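Local coordinates for Slr1438 protein (Synechocystis sp., PDB 3K25) that is of unknown function but may bind carbohydrate and act as an isomerase, perhaps a sugar epimerase, at residues V241-A246 with C252-S257. Residues are numbered along the deposited sequence; the frame is centred on the assembly and turned at random.
Sequences VLWTVA and CLEPWS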
loop_
_atom_site.group_PDB
_atom_site.type_symbol
_atom_site.label_atom_id
_atom_site.label_comp_id
_atom_site.label_asym_id
_atom_site.label_seq_id
_atom_site.Cartn_x
_atom_site.Cartn_y
_atom_site.Cartn_z
ATOM N N VAL A 241 0.259 -10.002 2.239
ATOM C CA VAL A 241 -0.985 -10.271 1.529
ATOM C C VAL A 241 -0.768 -10.366 0.015
ATOM O O VAL A 241 0.041 -9.628 -0.556
ATOM C CB VAL A 241 -2.040 -9.164 1.825
ATOM C CG1 VAL A 241 -3.250 -9.325 0.906
ATOM C CG2 VAL A 241 -2.476 -9.231 3.291
ATOM N N LEU A 242 -1.483 -11.285 -0.630
ATOM C CA LEU A 242 -1.368 -11.448 -2.075
ATOM C C LEU A 242 -2.750 -11.367 -2.724
ATOM O O LEU A 242 -3.615 -12.182 -2.443
ATOM C CB LEU A 242 -0.691 -12.773 -2.396
ATOM C CG LEU A 242 -0.324 -12.897 -3.870
ATOM C CD1 LEU A 242 1.003 -13.626 -4.011
ATOM C CD2 LEU A 242 -1.454 -13.603 -4.612
ATOM N N TRP A 243 -2.941 -10.370 -3.588
ATOM C CA TRP A 243 -4.214 -10.108 -4.273
ATOM C C TRP A 243 -4.033 -10.208 -5.786
ATOM O O TRP A 243 -3.049 -9.717 -6.341
ATOM C CB TRP A 243 -4.681 -8.697 -3.887
ATOM C CG TRP A 243 -5.925 -8.105 -4.571
ATOM C CD1 TRP A 243 -6.105 -6.784 -4.945
ATOM C CD2 TRP A 243 -7.177 -8.750 -4.812
ATOM N NE1 TRP A 243 -7.388 -6.579 -5.389
ATOM C CE2 TRP A 243 -8.069 -7.766 -5.318
ATOM C CE3 TRP A 243 -7.640 -10.057 -4.644
ATOM C CZ2 TRP A 243 -9.388 -8.054 -5.654
ATOM C CZ3 TRP A 243 -8.955 -10.342 -4.977
ATOM C CH2 TRP A 243 -9.814 -9.342 -5.477
ATOM N N THR A 244 -4.983 -10.847 -6.453
ATOM C CA THR A 244 -4.923 -10.989 -7.902
ATOM C C THR A 244 -6.218 -11.591 -8.425
ATOM O O THR A 244 -6.837 -12.420 -7.760
ATOM C CB THR A 244 -3.730 -11.873 -8.334
ATOM O OG1 THR A 244 -3.765 -12.065 -9.754
ATOM C CG2 THR A 244 -3.780 -13.221 -7.643
ATOM N N VAL A 245 -6.640 -11.157 -9.607
ATOM C CA VAL A 245 -7.871 -11.670 -10.200
ATOM C C VAL A 245 -7.729 -11.940 -11.692
ATOM O O VAL A 245 -6.954 -11.279 -12.398
ATOM C CB VAL A 245 -9.062 -10.690 -10.004
ATOM C CG1 VAL A 245 -9.214 -10.335 -8.534
ATOM C CG2 VAL A 245 -8.859 -9.447 -10.848
ATOM N N ALA A 246 -8.488 -12.925 -12.164
ATOM C CA ALA A 246 -8.480 -13.296 -13.570
ATOM C C ALA A 246 -8.807 -12.063 -14.415
ATOM O O ALA A 246 -9.761 -11.338 -14.120
ATOM C CB ALA A 246 -9.511 -14.400 -13.819
ATOM N N CYS A 252 -0.624 -8.196 -6.448
ATOM C CA CYS A 252 -0.327 -7.452 -5.231
ATOM C C CYS A 252 0.441 -8.310 -4.217
ATOM O O CYS A 252 0.001 -9.386 -3.833
ATOM C CB CYS A 252 -1.629 -6.938 -4.590
ATOM S SG CYS A 252 -2.687 -5.848 -5.627
ATOM N N LEU A 253 1.607 -7.833 -3.813
ATOM C CA LEU A 253 2.429 -8.506 -2.818
ATOM C C LEU A 253 2.495 -7.397 -1.777
ATOM O O LEU A 253 3.370 -6.538 -1.831
ATOM C CB LEU A 253 3.814 -8.805 -3.389
ATOM C CG LEU A 253 4.645 -9.804 -2.589
ATOM C CD1 LEU A 253 3.830 -11.059 -2.381
ATOM C CD2 LEU A 253 5.937 -10.129 -3.324
ATOM N N GLU A 254 1.556 -7.420 -0.838
ATOM C CA GLU A 254 1.432 -6.358 0.149
ATOM C C GLU A 254 1.882 -6.558 1.600
ATOM O O GLU A 254 1.488 -7.517 2.274
ATOM C CB GLU A 254 -0.029 -5.880 0.162
ATOM C CG GLU A 254 -0.849 -6.345 -1.029
ATOM C CD GLU A 254 -2.342 -6.223 -0.794
ATOM O OE1 GLU A 254 -3.134 -6.696 -1.647
ATOM O OE2 GLU A 254 -2.728 -5.650 0.244
ATOM N N PRO A 255 2.705 -5.627 2.104
ATOM C CA PRO A 255 3.203 -5.678 3.480
ATOM C C PRO A 255 2.205 -4.988 4.425
ATOM O O PRO A 255 1.874 -3.821 4.233
ATOM C CB PRO A 255 4.535 -4.936 3.384
ATOM C CG PRO A 255 4.252 -3.901 2.349
ATOM C CD PRO A 255 3.488 -4.671 1.299
ATOM N N TRP A 256 1.727 -5.724 5.426
ATOM C CA TRP A 256 0.767 -5.217 6.419
ATOM C C TRP A 256 1.375 -5.332 7.803
ATOM O O TRP A 256 2.027 -6.335 8.113
ATOM C CB TRP A 256 -0.513 -6.054 6.415
ATOM C CG TRP A 256 -1.404 -5.866 5.238
ATOM C CD1 TRP A 256 -1.090 -5.279 4.038
ATOM C CD2 TRP A 256 -2.758 -6.314 5.122
ATOM N NE1 TRP A 256 -2.167 -5.338 3.189
ATOM C CE2 TRP A 256 -3.204 -5.969 3.829
ATOM C CE3 TRP A 256 -3.638 -6.975 5.989
ATOM C CZ2 TRP A 256 -4.491 -6.263 3.381
ATOM C CZ3 TRP A 256 -4.919 -7.267 5.542
ATOM C CH2 TRP A 256 -5.331 -6.912 4.250
ATOM N N SER A 257 1.158 -4.335 8.652
ATOM C CA SER A 257 1.729 -4.412 9.993
ATOM C C SER A 257 0.963 -5.477 10.775
ATOM O O SER A 257 1.488 -6.107 11.707
ATOM C CB SER A 257 1.659 -3.047 10.706
ATOM O OG SER A 257 0.323 -2.612 10.891
#
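The carbonyl oxygen V241 O takes the amide E254 N at 2.7 Å in a nearly straight bond, and V241 N returns one to E254 O. Two residues along, W243 and C252 pair the same way; there C252 N to W243 O measures 2.9 Å, whereas the bond from W243 N to C252 O is more bent. The antiparallel strands 241-245 and 252-256 are thus joined by two hydrogen-bonded pairs flanking the non-hydrogen-bonded pair of L242 and L253, whose side chains lie on the other face of the sheet from V241, W243, C252 and E254. The methyl V241 CG2, turned anti to the carbonyl carbon, sits over the face of the W256 indole, 3.4 Å from the centroid of its six-membered ring, a CH-pi contact. The E254 side chain, extended beyond CG, lays its carboxylate beside V241 CG1, with OE1 3.4 Å from W243 CB. E254 OE2 accepts W256 NE1 at 3.0 Å, on its anti side but 22° out of the carboxylate plane, with 139° at the hydrogen. With a leucine in place of W256 the E254 carboxylate, robbed of the indole N-H, would probably be freer to turn, and V241 CG2 would lose its flat packing surface. Two residues before E254, C252 SG approaches the W243 ring obliquely. H164 of strand 157-168 touches W243, C252 and E254 on this face of a largely buried beta hairpin, within the beta-rich fold of the galactose mutarotase-like proteins.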